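Local coordinates for RNA-dependent RNA Polymerase (Bombyx mori cytoplasmic polyhedrosis virus, PDB 6TZ0), which catalyses RNA-templated RNA synthesis in the virus, probably making plus strands during transcription and minus strands during genome replication, at residues R254-E259 with E313-A318; A260-G265 with S294-L299. One frame throughout, in Å; residues are numbered along the deposited sequence.

Interaction 1: residues R254-E259 with E313-A318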
ATOM      1  N   ARG A 254       6.520 -24.631  14.303  1.00 39.56           N
ATOM      2  CA  ARG A 254       7.103 -24.740  12.975  1.00 39.56           C
ATOM      3  C   ARG A 254       8.615 -24.868  12.977  1.00 39.56           C
ATOM      4  O   ARG A 254       9.156 -25.594  12.145  1.00 39.56           O
ATOM      5  CB  ARG A 254       6.719 -23.518  12.135  1.00 39.56           C
ATOM      6  CG  ARG A 254       5.286 -23.480  11.641  1.00 39.56           C
ATOM      7  CD  ARG A 254       4.995 -22.106  11.061  1.00 39.56           C
ATOM      8  NE  ARG A 254       3.726 -22.022  10.349  1.00 39.56           N
ATOM      9  CZ  ARG A 254       2.558 -21.763  10.911  1.00 39.56           C
ATOM     10  NH1 ARG A 254       2.475 -21.576  12.217  1.00 39.56           N
ATOM     11  NH2 ARG A 254       1.468 -21.710  10.165  1.00 39.56           N
ATOM     12  N   SER A 255       9.306 -24.205  13.903  1.00 37.50           N
ATOM     13  CA  SER A 255      10.750 -24.001  13.840  1.00 37.50           C
ATOM     14  C   SER A 255      11.572 -25.220  14.263  1.00 37.50           C
ATOM     15  O   SER A 255      12.799 -25.115  14.353  1.00 37.50           O
ATOM     16  CB  SER A 255      11.132 -22.796  14.700  1.00 37.50           C
ATOM     17  OG  SER A 255      10.865 -23.041  16.066  1.00 37.50           O
ATOM     18  N   TRP A 256      10.939 -26.363  14.515  1.00 36.06           N
ATOM     19  CA  TRP A 256      11.631 -27.593  14.880  1.00 36.06           C
ATOM     20  C   TRP A 256      12.324 -28.265  13.702  1.00 36.06           C
ATOM     21  O   TRP A 256      13.135 -29.179  13.923  1.00 36.06           O
ATOM     22  CB  TRP A 256      10.626 -28.570  15.503  1.00 36.06           C
ATOM     23  CG  TRP A 256       9.476 -28.844  14.584  1.00 36.06           C
ATOM     24  CD1 TRP A 256       8.310 -28.153  14.517  1.00 36.06           C
ATOM     25  CD2 TRP A 256       9.399 -29.857  13.575  1.00 36.06           C
ATOM     26  NE1 TRP A 256       7.509 -28.672  13.539  1.00 36.06           N
ATOM     27  CE2 TRP A 256       8.159 -29.718  12.941  1.00 36.06           C
ATOM     28  CE3 TRP A 256      10.263 -30.869  13.148  1.00 36.06           C
ATOM     29  CZ2 TRP A 256       7.757 -30.549  11.908  1.00 36.06           C
ATOM     30  CZ3 TRP A 256       9.865 -31.687  12.122  1.00 36.06           C
ATOM     31  CH2 TRP A 256       8.623 -31.524  11.515  1.00 36.06           C
ATOM     32  N   TYR A 257      12.007 -27.865  12.463  1.00 34.12           N
ATOM     33  CA  TYR A 257      12.433 -28.635  11.298  1.00 34.12           C
ATOM     34  C   TYR A 257      13.926 -28.535  11.069  1.00 34.12           C
ATOM     35  O   TYR A 257      14.515 -29.446  10.483  1.00 34.12           O
ATOM     36  CB  TYR A 257      11.681 -28.184  10.042  1.00 34.12           C
ATOM     37  CG  TYR A 257      12.119 -26.862   9.456  1.00 34.12           C
ATOM     38  CD1 TYR A 257      11.651 -25.666   9.972  1.00 34.12           C
ATOM     39  CD2 TYR A 257      12.952 -26.814   8.341  1.00 34.12           C
ATOM     40  CE1 TYR A 257      12.032 -24.462   9.429  1.00 34.12           C
ATOM     41  CE2 TYR A 257      13.339 -25.613   7.795  1.00 34.12           C
ATOM     42  CZ  TYR A 257      12.875 -24.441   8.343  1.00 34.12           C
ATOM     43  OH  TYR A 257      13.252 -23.239   7.798  1.00 34.12           O
ATOM     44  N   GLN A 258      14.548 -27.466  11.555  1.00 35.21           N
ATOM     45  CA  GLN A 258      15.989 -27.323  11.450  1.00 35.21           C
ATOM     46  C   GLN A 258      16.702 -28.337  12.337  1.00 35.21           C
ATOM     47  O   GLN A 258      17.686 -28.953  11.916  1.00 35.21           O
ATOM     48  CB  GLN A 258      16.367 -25.891  11.811  1.00 35.21           C
ATOM     49  CG  GLN A 258      17.773 -25.492  11.504  1.00 35.21           C
ATOM     50  CD  GLN A 258      17.984 -24.026  11.752  1.00 35.21           C
ATOM     51  OE1 GLN A 258      17.099 -23.343  12.254  1.00 35.21           O
ATOM     52  NE2 GLN A 258      19.138 -23.523  11.372  1.00 35.21           N
ATOM     53  N   GLU A 259      16.180 -28.569  13.543  1.00 37.54           N
ATOM     54  CA  GLU A 259      16.727 -29.610  14.406  1.00 37.54           C
ATOM     55  C   GLU A 259      16.457 -31.004  13.857  1.00 37.54           C
ATOM     56  O   GLU A 259      17.313 -31.891  13.970  1.00 37.54           O
ATOM     57  CB  GLU A 259      16.147 -29.477  15.810  1.00 37.54           C
ATOM     58  CG  GLU A 259      16.717 -30.448  16.812  1.00 37.54           C
ATOM     59  CD  GLU A 259      16.118 -30.270  18.181  1.00 37.54           C
ATOM     60  OE1 GLU A 259      15.275 -29.366  18.342  1.00 37.54           O
ATOM     61  OE2 GLU A 259      16.480 -31.038  19.094  1.00 37.54           O
ATOM     62  N   GLU A 313       4.068 -34.094  21.356  1.00 42.22           N
ATOM     63  CA  GLU A 313       4.485 -35.478  21.188  1.00 42.22           C
ATOM     64  C   GLU A 313       4.557 -35.845  19.712  1.00 42.22           C
ATOM     65  O   GLU A 313       5.421 -36.630  19.303  1.00 42.22           O
ATOM     66  CB  GLU A 313       3.526 -36.391  21.949  1.00 42.22           C
ATOM     67  CG  GLU A 313       3.945 -37.848  22.028  1.00 42.22           C
ATOM     68  CD  GLU A 313       3.038 -38.665  22.937  1.00 42.22           C
ATOM     69  OE1 GLU A 313       2.063 -38.100  23.475  1.00 42.22           O
ATOM     70  OE2 GLU A 313       3.308 -39.871  23.124  1.00 42.22           O
ATOM     71  N   TYR A 314       3.686 -35.246  18.891  1.00 39.86           N
ATOM     72  CA  TYR A 314       3.794 -35.410  17.443  1.00 39.86           C
ATOM     73  C   TYR A 314       5.078 -34.789  16.900  1.00 39.86           C
ATOM     74  O   TYR A 314       5.712 -35.350  15.999  1.00 39.86           O
ATOM     75  CB  TYR A 314       2.581 -34.799  16.749  1.00 39.86           C
ATOM     76  CG  TYR A 314       2.592 -34.965  15.246  1.00 39.86           C
ATOM     77  CD1 TYR A 314       2.296 -36.186  14.663  1.00 39.86           C
ATOM     78  CD2 TYR A 314       2.903 -33.901  14.416  1.00 39.86           C
ATOM     79  CE1 TYR A 314       2.305 -36.343  13.299  1.00 39.86           C
ATOM     80  CE2 TYR A 314       2.921 -34.048  13.050  1.00 39.86           C
ATOM     81  CZ  TYR A 314       2.620 -35.271  12.498  1.00 39.86           C
ATOM     82  OH  TYR A 314       2.632 -35.425  11.134  1.00 39.86           O
ATOM     83  N   ILE A 315       5.476 -33.634  17.437  1.00 38.12           N
ATOM     84  CA  ILE A 315       6.718 -32.999  16.997  1.00 38.12           C
ATOM     85  C   ILE A 315       7.933 -33.827  17.408  1.00 38.12           C
ATOM     86  O   ILE A 315       8.876 -33.981  16.627  1.00 38.12           O
ATOM     87  CB  ILE A 315       6.788 -31.551  17.518  1.00 38.12           C
ATOM     88  CG1 ILE A 315       5.743 -30.691  16.809  1.00 38.12           C
ATOM     89  CG2 ILE A 315       8.165 -30.935  17.333  1.00 38.12           C
ATOM     90  CD1 ILE A 315       5.598 -29.338  17.403  1.00 38.12           C
ATOM     91  N   ASN A 316       7.922 -34.408  18.611  1.00 38.59           N
ATOM     92  CA  ASN A 316       9.048 -35.253  19.013  1.00 38.59           C
ATOM     93  C   ASN A 316       9.094 -36.543  18.197  1.00 38.59           C
ATOM     94  O   ASN A 316      10.179 -37.054  17.885  1.00 38.59           O
ATOM     95  CB  ASN A 316       8.979 -35.563  20.504  1.00 38.59           C
ATOM     96  CG  ASN A 316       9.178 -34.338  21.351  1.00 38.59           C
ATOM     97  OD1 ASN A 316       9.949 -33.454  21.000  1.00 38.59           O
ATOM     98  ND2 ASN A 316       8.504 -34.289  22.489  1.00 38.59           N
ATOM     99  N   ARG A 317       7.920 -37.059  17.820  1.00 41.17           N
ATOM    100  CA  ARG A 317       7.824 -38.168  16.875  1.00 41.17           C
ATOM    101  C   ARG A 317       8.439 -37.816  15.526  1.00 41.17           C
ATOM    102  O   ARG A 317       9.134 -38.637  14.919  1.00 41.17           O
ATOM    103  CB  ARG A 317       6.355 -38.544  16.710  1.00 41.17           C
ATOM    104  CG  ARG A 317       6.088 -39.714  15.816  1.00 41.17           C
ATOM    105  CD  ARG A 317       4.604 -40.005  15.767  1.00 41.17           C
ATOM    106  NE  ARG A 317       4.315 -41.126  14.889  1.00 41.17           N
ATOM    107  CZ  ARG A 317       4.341 -42.393  15.281  1.00 41.17           C
ATOM    108  NH1 ARG A 317       4.080 -43.360  14.419  1.00 41.17           N
ATOM    109  NH2 ARG A 317       4.639 -42.695  16.534  1.00 41.17           N
ATOM    110  N   ALA A 318       8.192 -36.598  15.043  1.00 37.02           N
ATOM    111  CA  ALA A 318       8.783 -36.154  13.782  1.00 37.02           C
ATOM    112  C   ALA A 318      10.287 -35.940  13.909  1.00 37.02           C
ATOM    113  O   ALA A 318      11.029 -36.141  12.941  1.00 37.02           O
ATOM    114  CB  ALA A 318       8.105 -34.871  13.314  1.00 37.02           C
TER
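Trp256 lays one face of its indole against Ile315 and its benzo end against Ala318, and these three buried side chains carry the contact. The methyl CG2 of Ile315 sits over the pyrrole half. It lies 4.0 Å from the centroid of the Trp256 five-membered ring and 23° off the ring normal, which qualifies as a CH-pi contact, and the closest pair is Ile315 CG2 to Trp256 CG at 3.7 Å. The other branch of the isoleucine is looser, with Ile315 CD1 4.1 Å from Trp256 CD1. At the benzo end Ala318 CB lies 3.8 Å from both Trp256 CZ3 and CH2, approaching obliquely. Ile315 and Ala318 are three residues apart on helix 309-320, about one turn, and so present neighbouring methyls to the length of one indole. Trp256 reaches them with CG between its own backbone N and carbonyl carbon (chi1 56°).

The packed part is thus a narrow apolar strip: no hydrogen bond crosses it, and the total buried surface is 173 Å². On helix 309-320 the solvent side begins at the exposed Glu313 and Asn316, neither of which touches segment 254-259. Further layers close round the buried strip: Tyr331 and Cys335 of helix 325-339 touch the indole, Arg303 of helix 295-306 touches both Trp256 and Ile315, and Trp256 NE1 makes a weak hydrogen bond to Gly253 O. A type I beta turn from Arg254 to Tyr257, which runs into helix 257-264, carries the tryptophan. The arrangement is apolar packing of this turn against helix 309-320, within the helical part of the polymerase's N-terminal region and away from its annotated nucleotide and metal sites.

Interaction 2: residues A260-G265 with S294-L299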
ATOM      1  N   ALA A 260      15.281 -31.207  13.258  1.00 35.38           N
ATOM      2  CA  ALA A 260      14.979 -32.497  12.643  1.00 35.38           C
ATOM      3  C   ALA A 260      15.921 -32.800  11.483  1.00 35.38           C
ATOM      4  O   ALA A 260      16.455 -33.911  11.376  1.00 35.38           O
ATOM      5  CB  ALA A 260      13.529 -32.524  12.170  1.00 35.38           C
ATOM      6  N   LEU A 261      16.167 -31.807  10.632  1.00 33.33           N
ATOM      7  CA  LEU A 261      17.053 -31.979   9.494  1.00 33.33           C
ATOM      8  C   LEU A 261      18.509 -32.084   9.927  1.00 33.33           C
ATOM      9  O   LEU A 261      19.310 -32.718   9.234  1.00 33.33           O
ATOM     10  CB  LEU A 261      16.852 -30.817   8.527  1.00 33.33           C
ATOM     11  CG  LEU A 261      17.374 -30.912   7.100  1.00 33.33           C
ATOM     12  CD1 LEU A 261      16.612 -31.971   6.327  1.00 33.33           C
ATOM     13  CD2 LEU A 261      17.212 -29.573   6.451  1.00 33.33           C
ATOM     14  N   HIS A 262      18.863 -31.475  11.063  1.00 34.79           N
ATOM     15  CA  HIS A 262      20.157 -31.731  11.690  1.00 34.79           C
ATOM     16  C   HIS A 262      20.304 -33.191  12.093  1.00 34.79           C
ATOM     17  O   HIS A 262      21.320 -33.827  11.797  1.00 34.79           O
ATOM     18  CB  HIS A 262      20.333 -30.832  12.907  1.00 34.79           C
ATOM     19  CG  HIS A 262      21.506 -31.196  13.761  1.00 34.79           C
ATOM     20  ND1 HIS A 262      22.806 -30.951  13.386  1.00 34.79           N
ATOM     21  CD2 HIS A 262      21.571 -31.793  14.973  1.00 34.79           C
ATOM     22  CE1 HIS A 262      23.624 -31.380  14.329  1.00 34.79           C
ATOM     23  NE2 HIS A 262      22.899 -31.893  15.304  1.00 34.79           N
ATOM     24  N   ASN A 263      19.296 -33.742  12.772  1.00 35.05           N
ATOM     25  CA  ASN A 263      19.390 -35.132  13.212  1.00 35.05           C
ATOM     26  C   ASN A 263      19.237 -36.143  12.084  1.00 35.05           C
ATOM     27  O   ASN A 263      19.515 -37.324  12.312  1.00 35.05           O
ATOM     28  CB  ASN A 263      18.362 -35.429  14.302  1.00 35.05           C
ATOM     29  CG  ASN A 263      18.769 -34.880  15.650  1.00 35.05           C
ATOM     30  OD1 ASN A 263      19.933 -34.953  16.033  1.00 35.05           O
ATOM     31  ND2 ASN A 263      17.812 -34.338  16.381  1.00 35.05           N
ATOM     32  N   VAL A 264      18.789 -35.728  10.893  1.00 34.68           N
ATOM     33  CA  VAL A 264      18.812 -36.629   9.736  1.00 34.68           C
ATOM     34  C   VAL A 264      20.241 -37.026   9.380  1.00 34.68           C
ATOM     35  O   VAL A 264      20.541 -38.209   9.182  1.00 34.68           O
ATOM     36  CB  VAL A 264      18.079 -35.992   8.541  1.00 34.68           C
ATOM     37  CG1 VAL A 264      18.350 -36.758   7.262  1.00 34.68           C
ATOM     38  CG2 VAL A 264      16.605 -36.009   8.798  1.00 34.68           C
ATOM     39  N   GLY A 265      21.148 -36.055   9.312  1.00 35.85           N
ATOM     40  CA  GLY A 265      22.555 -36.331   9.109  1.00 35.85           C
ATOM     41  C   GLY A 265      23.036 -36.299   7.678  1.00 35.85           C
ATOM     42  O   GLY A 265      23.980 -35.562   7.383  1.00 35.85           O
ATOM     43  N   SER A 294      23.040 -24.271  19.595  1.00 41.08           N
ATOM     44  CA  SER A 294      22.798 -23.671  20.899  1.00 41.08           C
ATOM     45  C   SER A 294      21.377 -23.141  21.025  1.00 41.08           C
ATOM     46  O   SER A 294      20.855 -23.039  22.141  1.00 41.08           O
ATOM     47  CB  SER A 294      23.805 -22.554  21.151  1.00 41.08           C
ATOM     48  OG  SER A 294      23.628 -21.503  20.223  1.00 41.08           O
ATOM     49  N   THR A 295      20.736 -22.810  19.903  1.00 40.37           N
ATOM     50  CA  THR A 295      19.353 -22.349  19.925  1.00 40.37           C
ATOM     51  C   THR A 295      18.371 -23.483  20.176  1.00 40.37           C
ATOM     52  O   THR A 295      17.224 -23.228  20.581  1.00 40.37           O
ATOM     53  CB  THR A 295      19.021 -21.663  18.604  1.00 40.37           C
ATOM     54  OG1 THR A 295      19.129 -22.611  17.536  1.00 40.37           O
ATOM     55  CG2 THR A 295      19.995 -20.544  18.342  1.00 40.37           C
ATOM     56  N   PHE A 296      18.809 -24.727  19.960  1.00 39.45           N
ATOM     57  CA  PHE A 296      17.925 -25.877  20.089  1.00 39.45           C
ATOM     58  C   PHE A 296      17.490 -26.088  21.532  1.00 39.45           C
ATOM     59  O   PHE A 296      16.379 -26.556  21.765  1.00 39.45           O
ATOM     60  CB  PHE A 296      18.601 -27.144  19.557  1.00 39.45           C
ATOM     61  CG  PHE A 296      18.817 -27.160  18.061  1.00 39.45           C
ATOM     62  CD1 PHE A 296      18.194 -26.242  17.229  1.00 39.45           C
ATOM     63  CD2 PHE A 296      19.637 -28.117  17.488  1.00 39.45           C
ATOM     64  CE1 PHE A 296      18.402 -26.265  15.867  1.00 39.45           C
ATOM     65  CE2 PHE A 296      19.842 -28.147  16.125  1.00 39.45           C
ATOM     66  CZ  PHE A 296      19.228 -27.214  15.316  1.00 39.45           C
ATOM     67  N   ILE A 297      18.325 -25.701  22.499  1.00 40.79           N
ATOM     68  CA  ILE A 297      17.989 -25.865  23.913  1.00 40.79           C
ATOM     69  C   ILE A 297      16.817 -24.970  24.299  1.00 40.79           C
ATOM     70  O   ILE A 297      15.846 -25.418  24.932  1.00 40.79           O
ATOM     71  CB  ILE A 297      19.227 -25.577  24.780  1.00 40.79           C
ATOM     72  CG1 ILE A 297      20.290 -26.648  24.550  1.00 40.79           C
ATOM     73  CG2 ILE A 297      18.865 -25.473  26.245  1.00 40.79           C
ATOM     74  CD1 ILE A 297      21.618 -26.321  25.158  1.00 40.79           C
ATOM     75  N   SER A 298      16.885 -23.697  23.906  1.00 40.86           N
ATOM     76  CA  SER A 298      15.808 -22.760  24.185  1.00 40.86           C
ATOM     77  C   SER A 298      14.535 -23.144  23.447  1.00 40.86           C
ATOM     78  O   SER A 298      13.438 -23.035  24.007  1.00 40.86           O
ATOM     79  CB  SER A 298      16.246 -21.348  23.809  1.00 40.86           C
ATOM     80  OG  SER A 298      15.203 -20.420  24.030  1.00 40.86           O
ATOM     81  N   LEU A 299      14.664 -23.643  22.213  1.00 39.94           N
ATOM     82  CA  LEU A 299      13.474 -24.070  21.478  1.00 39.94           C
ATOM     83  C   LEU A 299      12.831 -25.316  22.090  1.00 39.94           C
ATOM     84  O   LEU A 299      11.602 -25.403  22.151  1.00 39.94           O
ATOM     85  CB  LEU A 299      13.812 -24.290  20.005  1.00 39.94           C
ATOM     86  CG  LEU A 299      13.587 -23.109  19.050  1.00 39.94           C
ATOM     87  CD1 LEU A 299      14.491 -21.928  19.319  1.00 39.94           C
ATOM     88  CD2 LEU A 299      13.786 -23.579  17.629  1.00 39.94           C
TER
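His262 and Phe296 are the two residues that meet, and they do so ring to ring at modest range. The closest atoms are His262 CD2 and Phe296 CE2, 4.2 Å apart. Relative to the phenyl, the imidazole carbon arrives at the edge, near the ring plane; relative to the imidazole, the approach is oblique. With ring centroids 6.0 Å apart and planes inclined at 56°, the pair is neither a stack nor a T-shaped arrangement, and only 68 Å² is buried in all.

The imidazole extends toward the phenylalanine with CG anti to the backbone N of His262 (chi1 169°). The polar side of the histidine is held from outside the pair: ND1 is hydrogen-bonded to the backbone N of Glu288, which would be expected to restrict rotation of the ring, and Ser287 also touches it. As ND1 accepts from that amide, any ring proton would probably be on NE2 when the histidine is neutral.

Farther out, Gly265 follows helix 257-264 and is the first residue to leave helical backbone angles, with positive phi (94°), and the chain passes into strand 266-272. Gly265 pairs through its backbone with Thr286, just beyond strand 278-285, while Ala260 and Val264 touch Val328 of helix 325-339. The His262-Phe296 pair therefore bridges the C-terminal part of helix 257-264 and the start of helix 295-306, next to the loop after strand 278-285 that holds Ser287 and Glu288.

From the N terminus, the chain first supplies 254-259 and 260-265, consecutive segments that share helix 257-264. It then runs through strands 266-272 and 278-285 and returns at 294-299, where interaction 2 closes a loop of 28 intervening residues. After helix 295-306 it reaches 313-318 on helix 309-320, and interaction 1 closes a loop of 53 residues with interaction 2 nested inside. The centres lie about 9 Å apart, and the two touch directly: Phe296 CZ is 3.6 Å from Glu259 CA, and Leu299 CD2 is 3.4 Å from Ser255 OG. Helix 257-264 and the turn leading into it are thereby tied to two successive helices of the N-terminal region.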